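Local coordinates for iron Transport-associated domain protein (Bacillus anthracis, PDB 4H8Q), which binds heme through a NEAT domain of the secreted hemophore IsdX2 and probably helps scavenge heme iron from methemoglobin, at residues 19-24 and 28-33; 34-39 and 59-64; 90-95 and 122-127; 41-46 and 50-55. The protein carries 1 engineered substitution. All coordinates share one frame; numbering follows the deposited sequence. Where two conformers were deposited one is given.

Contact 1 (19-24 and 28-33). With HEM (protoporphyrin IX containing Fe), chain B.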
# COMPACT_ATOMS: atom_id res chain seq x y z
N ALA A 19 1.73 3.51 11.04
CA ALA A 19 0.46 2.80 10.96
C ALA A 19 -0.40 3.38 9.84
O ALA A 19 -0.28 4.55 9.50
CB ALA A 19 -0.29 2.89 12.29
N PHE A 20 -1.27 2.55 9.28
CA PHE A 20 -2.16 3.01 8.22
C PHE A 20 -3.36 2.08 8.10
O PHE A 20 -3.36 0.97 8.67
CB PHE A 20 -1.43 3.07 6.87
CG PHE A 20 -1.10 1.71 6.32
CD1 PHE A 20 0.04 1.04 6.73
CD2 PHE A 20 -1.95 1.10 5.41
CE1 PHE A 20 0.33 -0.22 6.24
CE2 PHE A 20 -1.67 -0.16 4.90
CZ PHE A 20 -0.52 -0.82 5.32
N LYS A 21 -4.37 2.54 7.36
CA LYS A 21 -5.53 1.74 7.04
C LYS A 21 -5.81 1.93 5.55
O LYS A 21 -5.52 2.99 4.99
CB LYS A 21 -6.74 2.22 7.85
CG LYS A 21 -6.66 1.93 9.34
CD LYS A 21 -7.81 2.60 10.08
CE LYS A 21 -7.75 2.33 11.58
NZ LYS A 21 -8.80 3.08 12.34
N VAL A 22 -6.36 0.90 4.91
CA VAL A 22 -6.85 1.04 3.54
C VAL A 22 -8.35 1.24 3.60
O VAL A 22 -9.06 0.45 4.22
CB VAL A 22 -6.52 -0.20 2.69
CG1 VAL A 22 -6.93 0.03 1.23
CG2 VAL A 22 -5.02 -0.50 2.77
N LEU A 23 -8.82 2.29 2.93
CA LEU A 23 -10.23 2.68 2.97
C LEU A 23 -10.93 2.40 1.65
O LEU A 23 -10.34 2.53 0.57
CB LEU A 23 -10.33 4.17 3.29
CG LEU A 23 -9.66 4.64 4.58
CD1 LEU A 23 -9.76 6.16 4.71
CD2 LEU A 23 -10.27 3.93 5.81
N LYS A 24 -12.20 2.01 1.72
CA LYS A 24 -13.02 1.87 0.54
C LYS A 24 -13.14 3.21 -0.19
O LYS A 24 -13.26 4.25 0.45
CB LYS A 24 -14.39 1.33 0.96
CG LYS A 24 -15.39 1.20 -0.16
CD LYS A 24 -16.68 0.56 0.35
CE LYS A 24 -17.72 0.48 -0.74
NZ LYS A 24 -18.98 -0.14 -0.25
N GLU A 28 -14.99 6.58 4.48
CA GLU A 28 -14.20 6.39 5.68
C GLU A 28 -14.38 4.96 6.20
O GLU A 28 -14.06 4.67 7.35
CB GLU A 28 -14.60 7.40 6.76
CG GLU A 28 -14.28 8.85 6.39
CD GLU A 28 -12.79 9.16 6.42
OE1 GLU A 28 -12.04 8.43 7.10
OE2 GLU A 28 -12.37 10.14 5.77
N GLU A 29 -14.89 4.08 5.33
CA GLU A 29 -15.08 2.68 5.67
C GLU A 29 -13.82 1.87 5.40
O GLU A 29 -13.13 2.12 4.42
CB GLU A 29 -16.23 2.09 4.85
CG GLU A 29 -17.58 2.75 5.16
CD GLU A 29 -18.70 2.19 4.32
OE1 GLU A 29 -19.08 1.02 4.54
OE2 GLU A 29 -19.21 2.93 3.44
N ILE A 30 -13.54 0.90 6.26
CA ILE A 30 -12.36 0.05 6.06
C ILE A 30 -12.53 -0.83 4.84
O ILE A 30 -13.57 -1.49 4.68
CB ILE A 30 -12.05 -0.81 7.29
CG1 ILE A 30 -11.90 0.07 8.53
CG2 ILE A 30 -10.78 -1.63 7.07
CD1 ILE A 30 -10.82 1.12 8.39
N SER A 31 -11.53 -0.85 3.97
CA SER A 31 -11.59 -1.63 2.75
C SER A 31 -11.36 -3.11 3.02
O SER A 31 -10.66 -3.47 3.98
CB SER A 31 -10.51 -1.16 1.76
OG SER A 31 -10.53 -1.94 0.59
N MET A 32 -11.95 -3.95 2.17
CA MET A 32 -11.67 -5.39 2.14
C MET A 32 -10.18 -5.62 1.92
O MET A 32 -9.63 -6.65 2.32
CB MET A 32 -12.47 -6.08 1.03
CG MET A 32 -13.97 -6.26 1.30
SD MET A 32 -14.39 -7.53 2.52
CE MET A 32 -13.94 -9.05 1.68
N MET A 33 -9.52 -4.65 1.30
CA MET A 33 -8.08 -4.77 1.06
C MET A 33 -7.27 -4.67 2.35
O MET A 33 -6.16 -5.18 2.43
CB MET A 33 -7.60 -3.72 0.05
CG MET A 33 -6.10 -3.80 -0.20
SD MET A 33 -5.64 -2.83 -1.64
CE MET A 33 -3.88 -3.17 -1.65
CHA HEM B . -14.97 -5.86 -2.60
CHB HEM B . -15.15 -10.61 -1.58
CHC HEM B . -10.30 -10.92 -1.90
CHD HEM B . -10.06 -6.08 -2.33
C1A HEM B . -15.43 -7.12 -2.30
C2A HEM B . -16.82 -7.50 -2.15
C3A HEM B . -16.85 -8.81 -1.86
C4A HEM B . -15.50 -9.30 -1.84
CMA HEM B . -18.11 -9.67 -1.61
CAA HEM B . -18.03 -6.54 -2.28
CBA HEM B . -18.04 -5.58 -1.09
CGA HEM B . -18.12 -6.30 0.24
O1A HEM B . -18.95 -7.24 0.37
O2A HEM B . -17.38 -5.94 1.19
C1B HEM B . -13.86 -11.09 -1.55
C2B HEM B . -13.48 -12.44 -1.22
C3B HEM B . -12.16 -12.54 -1.30
C4B HEM B . -11.63 -11.24 -1.70
CMB HEM B . -14.46 -13.57 -0.81
CAB HEM B . -11.36 -13.83 -1.02
CBB HEM B . -10.03 -13.80 -1.01
C1C HEM B . -9.81 -9.63 -2.02
C2C HEM B . -8.41 -9.26 -2.05
C3C HEM B . -8.33 -7.93 -2.17
C4C HEM B . -9.69 -7.40 -2.22
CMC HEM B . -7.22 -10.25 -1.97
CAC HEM B . -7.04 -7.09 -2.25
CBC HEM B . -7.12 -5.79 -2.53
C1D HEM B . -11.35 -5.62 -2.45
C2D HEM B . -11.67 -4.23 -2.65
C3D HEM B . -13.18 -4.15 -2.73
C4D HEM B . -13.64 -5.51 -2.58
CMD HEM B . -10.68 -3.05 -2.75
CAD HEM B . -14.03 -2.89 -2.95
CBD HEM B . -14.70 -2.49 -1.64
CGD HEM B . -13.69 -2.22 -0.56
O1D HEM B . -12.72 -1.43 -0.77
O2D HEM B . -13.87 -2.80 0.54
NA HEM B . -14.65 -8.24 -2.11
NB HEM B . -12.70 -10.38 -1.84
NC HEM B . -10.55 -8.47 -2.11
ND HEM B . -12.53 -6.35 -2.41
FE HEM B . -12.62 -8.39 -2.35
O HOH W 1 -20.11 2.33 0.89
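Segment 28-33 packs beside the end of strand 14-24 through a single backbone bridge, Leu23 with Ile30, at the rim of the heme pocket. The two segments run almost at right angles. Two backbone bonds hold them: Ser31 N donates to Val22 O at 2.8 Å, and Lys24 N donates to Glu29 O at 2.9 Å. Small apolar contacts fill in around the bridge. Leu23 CD2 meets Ile30 CD1 at 3.9 Å, and Val22 CG1 touches Ser31 CB and Met33 CB. Further out, a water accepts from Lys24 NZ and donates to Glu29 OE2, so one water bridges two opposite charges that do not touch directly.

On the heme side Ser31 and Met32 share the polar work. Ser31 OG stands opposite the backbone N (chi1 178°), which turns it toward a heme propionate. There OG donates to propionate atom HEM O1D at 2.6 Å. The same OG accepts from Met33 N at 3.0 Å, forming an ST turn. Met32 N holds the second oxygen of that propionate, HEM O2D, at 2.8 Å and 172°. The Lys24 chain lies extended along the propionate, with CG 3.8 Å from HEM CGD.

Both oxygens of one carboxylate are therefore gripped by separate donors. With Ser31 OG also bonded to Met33 N, this should restrict rotation of this propionate and tie it to the loop.

Contact 2 (34-39 and 59-64). Engineered in segment 34-39: Thr35 (natural residue Gln). With HEM (protoporphyrin IX containing Fe), chain B.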
# COMPACT_ATOMS: atom_id res chain seq x y z
N ASN A 34 -7.83 -4.03 3.37
CA ASN A 34 -7.08 -3.80 4.59
C ASN A 34 -6.64 -5.12 5.24
O ASN A 34 -5.65 -5.16 5.97
CB ASN A 34 -7.92 -2.99 5.57
CG ASN A 34 -7.09 -2.40 6.67
OD1 ASN A 34 -6.25 -1.52 6.44
ND2 ASN A 34 -7.33 -2.87 7.89
N THR A 35 -7.39 -6.17 4.95
CA THR A 35 -7.10 -7.51 5.46
C THR A 35 -5.79 -8.07 4.90
O THR A 35 -5.16 -8.95 5.51
CB THR A 35 -8.26 -8.46 5.06
OG1 THR A 35 -9.44 -8.09 5.78
CG2 THR A 35 -7.92 -9.91 5.35
N TYR A 36 -5.38 -7.54 3.75
CA TYR A 36 -4.29 -8.13 2.96
C TYR A 36 -3.04 -7.28 2.95
O TYR A 36 -2.16 -7.46 2.11
CB TYR A 36 -4.76 -8.39 1.53
CG TYR A 36 -5.89 -9.39 1.49
CD1 TYR A 36 -5.62 -10.75 1.55
CD2 TYR A 36 -7.21 -8.98 1.44
CE1 TYR A 36 -6.64 -11.68 1.53
CE2 TYR A 36 -8.24 -9.91 1.43
CZ TYR A 36 -7.95 -11.25 1.48
OH TYR A 36 -8.96 -12.18 1.47
N VAL A 37 -2.96 -6.33 3.87
CA VAL A 37 -1.75 -5.53 4.04
C VAL A 37 -1.28 -5.63 5.48
O VAL A 37 -2.07 -5.92 6.39
CB VAL A 37 -1.99 -4.05 3.70
CG1 VAL A 37 -2.53 -3.91 2.30
CG2 VAL A 37 -2.94 -3.41 4.72
N VAL A 38 0.00 -5.40 5.70
CA VAL A 38 0.53 -5.39 7.06
C VAL A 38 0.74 -3.96 7.54
O VAL A 38 1.41 -3.17 6.89
CB VAL A 38 1.86 -6.14 7.15
CG1 VAL A 38 2.45 -6.01 8.55
CG2 VAL A 38 1.67 -7.60 6.76
N SER A 39 0.14 -3.62 8.68
CA SER A 39 0.43 -2.35 9.33
C SER A 39 1.09 -2.68 10.66
O SER A 39 0.68 -3.61 11.33
CB SER A 39 -0.87 -1.57 9.55
OG SER A 39 -0.64 -0.37 10.26
N SER A 59 0.00 -12.58 -1.79
CA SER A 59 0.64 -11.89 -2.91
C SER A 59 0.22 -12.43 -4.27
O SER A 59 -0.02 -11.67 -5.21
CB SER A 59 2.17 -11.98 -2.76
OG SER A 59 2.83 -11.36 -3.86
N GLU A 60 0.13 -13.75 -4.39
CA GLU A 60 -0.24 -14.39 -5.64
C GLU A 60 -1.57 -13.87 -6.20
O GLU A 60 -1.77 -13.85 -7.41
CB GLU A 60 -0.31 -15.90 -5.42
CG GLU A 60 -0.84 -16.71 -6.57
CD GLU A 60 -0.95 -18.18 -6.21
OE1 GLU A 60 -1.97 -18.81 -6.55
OE2 GLU A 60 -0.00 -18.70 -5.57
N TRP A 61 -2.47 -13.46 -5.31
CA TRP A 61 -3.78 -12.96 -5.72
C TRP A 61 -3.76 -11.50 -6.18
O TRP A 61 -4.63 -11.06 -6.93
CB TRP A 61 -4.76 -13.04 -4.55
CG TRP A 61 -5.18 -14.41 -4.19
CD1 TRP A 61 -4.94 -15.57 -4.88
CD2 TRP A 61 -5.94 -14.78 -3.04
NE1 TRP A 61 -5.51 -16.63 -4.22
CE2 TRP A 61 -6.12 -16.17 -3.09
CE3 TRP A 61 -6.49 -14.06 -1.98
CZ2 TRP A 61 -6.83 -16.86 -2.11
CZ3 TRP A 61 -7.19 -14.74 -1.00
CH2 TRP A 61 -7.36 -16.14 -1.08
N ILE A 62 -2.77 -10.75 -5.71
CA ILE A 62 -2.75 -9.32 -6.02
C ILE A 62 -1.87 -9.11 -7.24
O ILE A 62 -0.65 -9.16 -7.15
CB ILE A 62 -2.26 -8.50 -4.81
CG1 ILE A 62 -3.12 -8.81 -3.58
CG2 ILE A 62 -2.29 -7.01 -5.14
CD1 ILE A 62 -2.60 -8.21 -2.28
N THR A 63 -2.50 -8.92 -8.39
CA THR A 63 -1.74 -8.90 -9.64
C THR A 63 -1.21 -7.53 -10.04
O THR A 63 -0.22 -7.43 -10.78
CB THR A 63 -2.51 -9.55 -10.80
OG1 THR A 63 -3.76 -8.88 -10.96
CG2 THR A 63 -2.78 -11.01 -10.49
N LYS A 64 -1.85 -6.47 -9.56
CA LYS A 64 -1.37 -5.11 -9.80
C LYS A 64 -1.59 -4.27 -8.56
O LYS A 64 -2.59 -4.43 -7.85
CB LYS A 64 -2.12 -4.45 -10.96
CG LYS A 64 -1.82 -5.02 -12.33
CD LYS A 64 -2.48 -4.17 -13.41
CE LYS A 64 -1.93 -4.50 -14.79
NZ LYS A 64 -2.64 -3.76 -15.88
CHA HEM B . -14.97 -5.86 -2.60
CHB HEM B . -15.15 -10.61 -1.58
CHC HEM B . -10.30 -10.92 -1.90
CHD HEM B . -10.06 -6.08 -2.33
C1A HEM B . -15.43 -7.12 -2.30
C2A HEM B . -16.82 -7.50 -2.15
C3A HEM B . -16.85 -8.81 -1.86
C4A HEM B . -15.50 -9.30 -1.84
CMA HEM B . -18.11 -9.67 -1.61
CAA HEM B . -18.03 -6.54 -2.28
CBA HEM B . -18.04 -5.58 -1.09
CGA HEM B . -18.12 -6.30 0.24
O1A HEM B . -18.95 -7.24 0.37
O2A HEM B . -17.38 -5.94 1.19
C1B HEM B . -13.86 -11.09 -1.55
C2B HEM B . -13.48 -12.44 -1.22
C3B HEM B . -12.16 -12.54 -1.30
C4B HEM B . -11.63 -11.24 -1.70
CMB HEM B . -14.46 -13.57 -0.81
CAB HEM B . -11.36 -13.83 -1.02
CBB HEM B . -10.03 -13.80 -1.01
C1C HEM B . -9.81 -9.63 -2.02
C2C HEM B . -8.41 -9.26 -2.05
C3C HEM B . -8.33 -7.93 -2.17
C4C HEM B . -9.69 -7.40 -2.22
CMC HEM B . -7.22 -10.25 -1.97
CAC HEM B . -7.04 -7.09 -2.25
CBC HEM B . -7.12 -5.79 -2.53
C1D HEM B . -11.35 -5.62 -2.45
C2D HEM B . -11.67 -4.23 -2.65
C3D HEM B . -13.18 -4.15 -2.73
C4D HEM B . -13.64 -5.51 -2.58
CMD HEM B . -10.68 -3.05 -2.75
CAD HEM B . -14.03 -2.89 -2.95
CBD HEM B . -14.70 -2.49 -1.64
CGD HEM B . -13.69 -2.22 -0.56
O1D HEM B . -12.72 -1.43 -0.77
O2D HEM B . -13.87 -2.80 0.54
NA HEM B . -14.65 -8.24 -2.11
NB HEM B . -12.70 -10.38 -1.84
NC HEM B . -10.55 -8.47 -2.11
ND HEM B . -12.53 -6.35 -2.41
FE HEM B . -12.62 -8.39 -2.35
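Tyr36 is the residue of segment 34-39 that reaches across to Trp61 and Ile62. Asn34 comes first: its OD1 accepts from Val22 N and ties the segment to strand 14-24. Thr35 follows, an engineered residue in place of the natural glutamine. Its CG2 lies 3.9 Å above one face of the Tyr36 ring, displaced toward the rim. The opposite face belongs to the heme. HEM CMC sits 3.4 Å above the ring plane, over its centre, and Tyr36 CE2 is 3.5 Å from HEM C2C. The phenol ring is nearly parallel to the porphyrin.

With CG beside the backbone N (chi1 -63°), the Tyr36 ring extends over the heme rim. Its OH meets the edge of the Trp61 indole in plane, 4.0 Å from CZ3. Nearer the backbone, Tyr36 CB is 4.4 Å from Ile62 CD1. Val37 then turns inward onto Phe20, Val22 and Leu56. Val38 pairs its backbone with Thr55, and Ser39 OG accepts from Phe20 N.

Trp61 is placed by a 3-10 turn, in which Ile62 N donates to Ser59 O at 2.9 Å. The contact is mainly van der Waals: two aromatic side chains and Ile62, with the Tyr36 hydroxyl at the indole edge. On the heme side, Tyr36 packs flat on the edge formed by HEM CMC and C2C, probably held there by dispersion.

Contact 3 (90-95 and 122-127); sequences VEFEAN and IQFDPT
Phe92 meets Ile122 and Phe124 inside the barrel. The two rings come edge to edge: Phe92 CE1 lies 4.2 Å from Phe124 CZ, each near the other's plane. Phe92 CZ reaches Ile122 CD1 at 4.0 Å, the two side chains approaching from opposite directions. Ala94 CB adds a looser touch, 4.4 Å from Phe124 CE1.

Phe92 CG sits between its own backbone N and carbonyl carbon (chi1 54°), which sends the ring inward toward the other strand. Phe124 is steadied from its own strand, since Ile122 CG2 lies 3.7 Å above one face, displaced toward the rim. Asp125 and Thr127 form an Asx turn. There Asp125 OD1 accepts from Thr127 N and, at 2.9 Å, from Thr127 OG1.

A second shell closes round the apolar group. Phe20 packs on both Ile122 and Phe124, while Ile52 and Met54 press on Phe92. Phe65 reaches Ile122 from strand 62-69.

Strands 87-94 and 114-125 are not neighbours in the sheet. Their segments cross at 72° with axes 11.4 Å apart, facing each other through the barrel interior. Strands 49-56 and 72-82 flank the first, and strands 14-24 and 101-109 flank the second.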
# COMPACT_ATOMS: atom_id res chain seq x y z
N VAL A 90 6.13 -3.89 -1.47
CA VAL A 90 6.09 -2.88 -2.52
C VAL A 90 6.49 -1.53 -1.94
O VAL A 90 6.29 -1.27 -0.75
CB VAL A 90 4.70 -2.81 -3.22
CG1 VAL A 90 4.36 -4.15 -3.88
CG2 VAL A 90 3.61 -2.40 -2.23
N GLU A 91 7.07 -0.68 -2.78
CA GLU A 91 7.58 0.60 -2.31
C GLU A 91 7.06 1.71 -3.20
O GLU A 91 7.01 1.58 -4.42
CB GLU A 91 9.10 0.57 -2.36
CG GLU A 91 9.77 1.87 -1.99
CD GLU A 91 11.27 1.80 -2.23
OE1 GLU A 91 11.70 2.05 -3.38
OE2 GLU A 91 12.00 1.46 -1.27
N PHE A 92 6.66 2.81 -2.58
CA PHE A 92 6.13 3.95 -3.31
C PHE A 92 6.32 5.22 -2.49
O PHE A 92 6.56 5.16 -1.29
CB PHE A 92 4.64 3.76 -3.64
CG PHE A 92 3.78 3.45 -2.44
CD1 PHE A 92 3.25 4.48 -1.67
CD2 PHE A 92 3.50 2.14 -2.07
CE1 PHE A 92 2.46 4.20 -0.57
CE2 PHE A 92 2.71 1.86 -0.97
CZ PHE A 92 2.19 2.90 -0.22
N GLU A 93 6.22 6.36 -3.16
CA GLU A 93 6.43 7.64 -2.53
C GLU A 93 5.14 8.16 -1.91
O GLU A 93 4.05 7.95 -2.45
CB GLU A 93 6.94 8.65 -3.55
CG GLU A 93 8.36 9.11 -3.33
CD GLU A 93 8.73 10.26 -4.25
OE1 GLU A 93 9.12 9.99 -5.41
OE2 GLU A 93 8.62 11.43 -3.82
N ALA A 94 5.28 8.82 -0.77
CA ALA A 94 4.17 9.55 -0.18
C ALA A 94 4.65 10.99 -0.01
O ALA A 94 5.85 11.25 0.05
CB ALA A 94 3.78 8.94 1.15
N ASN A 95 3.71 11.92 0.04
CA ASN A 95 4.07 13.31 0.26
C ASN A 95 3.62 13.72 1.64
O ASN A 95 4.38 13.68 2.61
CB ASN A 95 3.44 14.20 -0.81
CG ASN A 95 3.58 13.62 -2.21
OD1 ASN A 95 2.69 12.91 -2.69
ND2 ASN A 95 4.70 13.92 -2.87
N ILE A 122 -5.32 5.06 0.85
CA ILE A 122 -4.52 4.72 2.01
C ILE A 122 -4.48 5.92 2.94
O ILE A 122 -4.17 7.04 2.51
CB ILE A 122 -3.09 4.34 1.61
CG1 ILE A 122 -3.12 3.08 0.74
CG2 ILE A 122 -2.23 4.11 2.85
CD1 ILE A 122 -1.82 2.79 -0.03
N GLN A 123 -4.81 5.71 4.21
CA GLN A 123 -4.70 6.77 5.21
C GLN A 123 -3.67 6.37 6.25
O GLN A 123 -3.86 5.39 6.97
CB GLN A 123 -6.04 7.04 5.89
CG GLN A 123 -5.98 8.20 6.87
CD GLN A 123 -6.57 9.48 6.30
OE1 GLN A 123 -7.78 9.61 6.16
NE2 GLN A 123 -5.70 10.43 5.95
N PHE A 124 -2.58 7.12 6.30
CA PHE A 124 -1.55 6.92 7.31
C PHE A 124 -1.96 7.65 8.58
O PHE A 124 -2.70 8.64 8.53
CB PHE A 124 -0.20 7.45 6.82
CG PHE A 124 0.26 6.82 5.53
CD1 PHE A 124 0.05 7.46 4.33
CD2 PHE A 124 0.90 5.59 5.54
CE1 PHE A 124 0.45 6.88 3.14
CE2 PHE A 124 1.32 5.01 4.35
CZ PHE A 124 1.10 5.66 3.16
N ASP A 125 -1.47 7.16 9.72
CA ASP A 125 -1.68 7.85 10.99
C ASP A 125 -0.37 7.93 11.75
O ASP A 125 -0.06 7.07 12.57
CB ASP A 125 -2.75 7.14 11.83
CG ASP A 125 -3.07 7.88 13.11
OD1 ASP A 125 -2.42 8.91 13.38
OD2 ASP A 125 -3.96 7.43 13.85
N PRO A 126 0.43 8.97 11.46
CA PRO A 126 1.78 9.12 12.02
C PRO A 126 1.78 9.13 13.54
O PRO A 126 2.79 8.78 14.15
CB PRO A 126 2.22 10.48 11.49
CG PRO A 126 1.47 10.64 10.22
CD PRO A 126 0.12 10.03 10.49
N THR A 127 0.66 9.52 14.14
CA THR A 127 0.57 9.68 15.59
C THR A 127 0.28 8.37 16.32
O THR A 127 0.45 8.28 17.54
CB THR A 127 -0.52 10.72 15.98
OG1 THR A 127 -1.81 10.11 15.91
CG2 THR A 127 -0.48 11.91 15.05

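Contact 4 (41-46 and 50-55)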
# COMPACT_ATOMS: atom_id res chain seq x y z
N ALA A 41 3.50 -0.09 8.23
CA ALA A 41 4.45 -0.11 7.13
C ALA A 41 5.75 0.54 7.59
O ALA A 41 5.87 1.00 8.73
CB ALA A 41 3.88 0.66 5.95
N ARG A 42 6.74 0.56 6.71
CA ARG A 42 8.00 1.21 7.05
C ARG A 42 8.20 2.43 6.18
O ARG A 42 8.12 2.38 4.96
CB ARG A 42 9.18 0.24 6.92
CG ARG A 42 9.18 -0.88 7.97
CD ARG A 42 9.56 -0.34 9.36
NE ARG A 42 11.02 -0.25 9.49
CZ ARG A 42 11.65 0.39 10.47
NH1 ARG A 42 10.96 1.02 11.42
NH2 ARG A 42 12.97 0.41 10.51
N LEU A 43 8.43 3.55 6.85
CA LEU A 43 8.66 4.82 6.19
C LEU A 43 10.15 5.10 6.16
O LEU A 43 10.81 5.07 7.20
CB LEU A 43 7.95 5.92 6.98
CG LEU A 43 8.40 7.36 6.75
CD1 LEU A 43 8.04 7.81 5.34
CD2 LEU A 43 7.74 8.26 7.78
N THR A 44 10.68 5.35 4.98
CA THR A 44 12.08 5.77 4.87
C THR A 44 12.10 7.23 4.47
O THR A 44 11.48 7.62 3.47
CB THR A 44 12.85 4.95 3.83
OG1 THR A 44 12.90 3.58 4.24
CG2 THR A 44 14.27 5.49 3.68
N VAL A 45 12.78 8.04 5.26
CA VAL A 45 12.91 9.46 4.95
C VAL A 45 14.34 9.66 4.45
O VAL A 45 15.29 9.32 5.15
CB VAL A 45 12.66 10.33 6.18
CG1 VAL A 45 12.83 11.80 5.83
CG2 VAL A 45 11.27 10.07 6.75
N LYS A 46 14.47 10.18 3.24
CA LYS A 46 15.78 10.35 2.63
C LYS A 46 15.80 11.59 1.75
O LYS A 46 15.11 11.65 0.73
CB LYS A 46 16.16 9.12 1.81
CG LYS A 46 17.63 8.73 1.93
CD LYS A 46 18.54 9.92 1.69
CE LYS A 46 19.94 9.69 2.26
NZ LYS A 46 19.92 9.54 3.75
N LYS A 50 9.83 10.96 1.13
CA LYS A 50 9.26 9.91 1.97
C LYS A 50 8.86 8.71 1.12
O LYS A 50 8.10 8.84 0.17
CB LYS A 50 8.04 10.43 2.72
CG LYS A 50 8.29 11.68 3.54
CD LYS A 50 7.07 12.03 4.37
CE LYS A 50 7.10 13.47 4.84
NZ LYS A 50 6.97 14.41 3.69
N TYR A 51 9.38 7.55 1.48
CA TYR A 51 9.04 6.32 0.77
C TYR A 51 8.41 5.35 1.75
O TYR A 51 8.84 5.24 2.89
CB TYR A 51 10.29 5.68 0.17
CG TYR A 51 11.07 6.64 -0.68
CD1 TYR A 51 10.72 6.86 -2.01
CD2 TYR A 51 12.15 7.35 -0.16
CE1 TYR A 51 11.43 7.75 -2.79
CE2 TYR A 51 12.86 8.24 -0.94
CZ TYR A 51 12.50 8.44 -2.25
OH TYR A 51 13.21 9.33 -3.02
N ILE A 52 7.38 4.66 1.28
CA ILE A 52 6.69 3.69 2.10
C ILE A 52 6.98 2.31 1.53
O ILE A 52 6.85 2.10 0.33
CB ILE A 52 5.17 3.91 2.02
CG1 ILE A 52 4.82 5.33 2.47
CG2 ILE A 52 4.43 2.84 2.82
CD1 ILE A 52 5.02 5.55 3.95
N ALA A 53 7.38 1.40 2.41
CA ALA A 53 7.51 -0.01 2.06
C ALA A 53 6.42 -0.78 2.78
O ALA A 53 6.36 -0.79 4.01
CB ALA A 53 8.89 -0.53 2.44
N MET A 54 5.56 -1.42 2.00
CA MET A 54 4.36 -2.06 2.52
C MET A 54 4.33 -3.53 2.13
O MET A 54 4.55 -3.86 0.96
CB MET A 54 3.13 -1.37 1.94
CG MET A 54 1.82 -1.93 2.45
SD MET A 54 0.45 -0.97 1.80
CE MET A 54 0.85 0.66 2.42
N THR A 55 4.04 -4.40 3.09
CA THR A 55 3.90 -5.83 2.83
C THR A 55 2.47 -6.18 2.40
O THR A 55 1.50 -5.83 3.08
CB THR A 55 4.29 -6.66 4.06
OG1 THR A 55 5.67 -6.42 4.38
CG2 THR A 55 4.08 -8.15 3.79
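Four backbone hydrogen bonds join Arg42 to Ala53 and Thr44 to Tyr51. Arg42 N donates to Ala53 O at 3.0 Å, and Ala53 N returns a bond to Arg42 O at 2.8 Å. Thr44 N to Tyr51 O is 2.8 Å, and the reverse bond from Tyr51 N to Thr44 O is 2.9 Å. All four are nearly straight. Leu43 with Ile52 and Val45 with Lys50 are the non-hydrogen-bonded pairs. A CA-H...O contact, Leu43 CA to Tyr51 O at 3.3 Å, supplements the ladder.

The face bearing Leu43 and Ile52 is mostly apolar, with Lys50 at its end. Leu43 CG stands opposite its backbone N (chi1 161°), and the branch CD1 comes 3.7 Å from Lys50 CB and 4.0 Å from Ile52 CD1. Lys50 NZ leaves the pair and bonds to Asn95 O. Ala41 CB lies 3.9 Å from Ile52 CG2.

The face bearing Arg42, Thr44, Tyr51 and Ala53 is more polar. Lys46 CB reaches the edge of the Tyr51 ring near its plane. Arg42 bends away to a salt bridge with Asp17.

Strands 41-46 and 49-56 are consecutive in the chain, joined by a short turn and paired antiparallel: a beta hairpin. Here it is part of the barrel wall of the NEAT fold.

In the fold
Contact 3 is the most buried of the four and wholly apolar across its segments. Contacts 1, 2 and 4 are partly buried, and contact 1 has the most exposed residues. Contact 4 lies close to contact 3 and builds the wall beside it: Phe92 O accepts from Ile52 N, so strand 87-94 continues that sheet. Contacts 1 and 2 lie at the heme. Contact 1 is polar and grips a propionate, whereas contact 2 is aromatic and covers the porphyrin rim. Phe20 of strand 14-24 packs on contacts 3 and 4 in the barrel core. Backbone pairing thus dominates contact 4, side-chain packing contacts 2 and 3, and contact 1 mixes both.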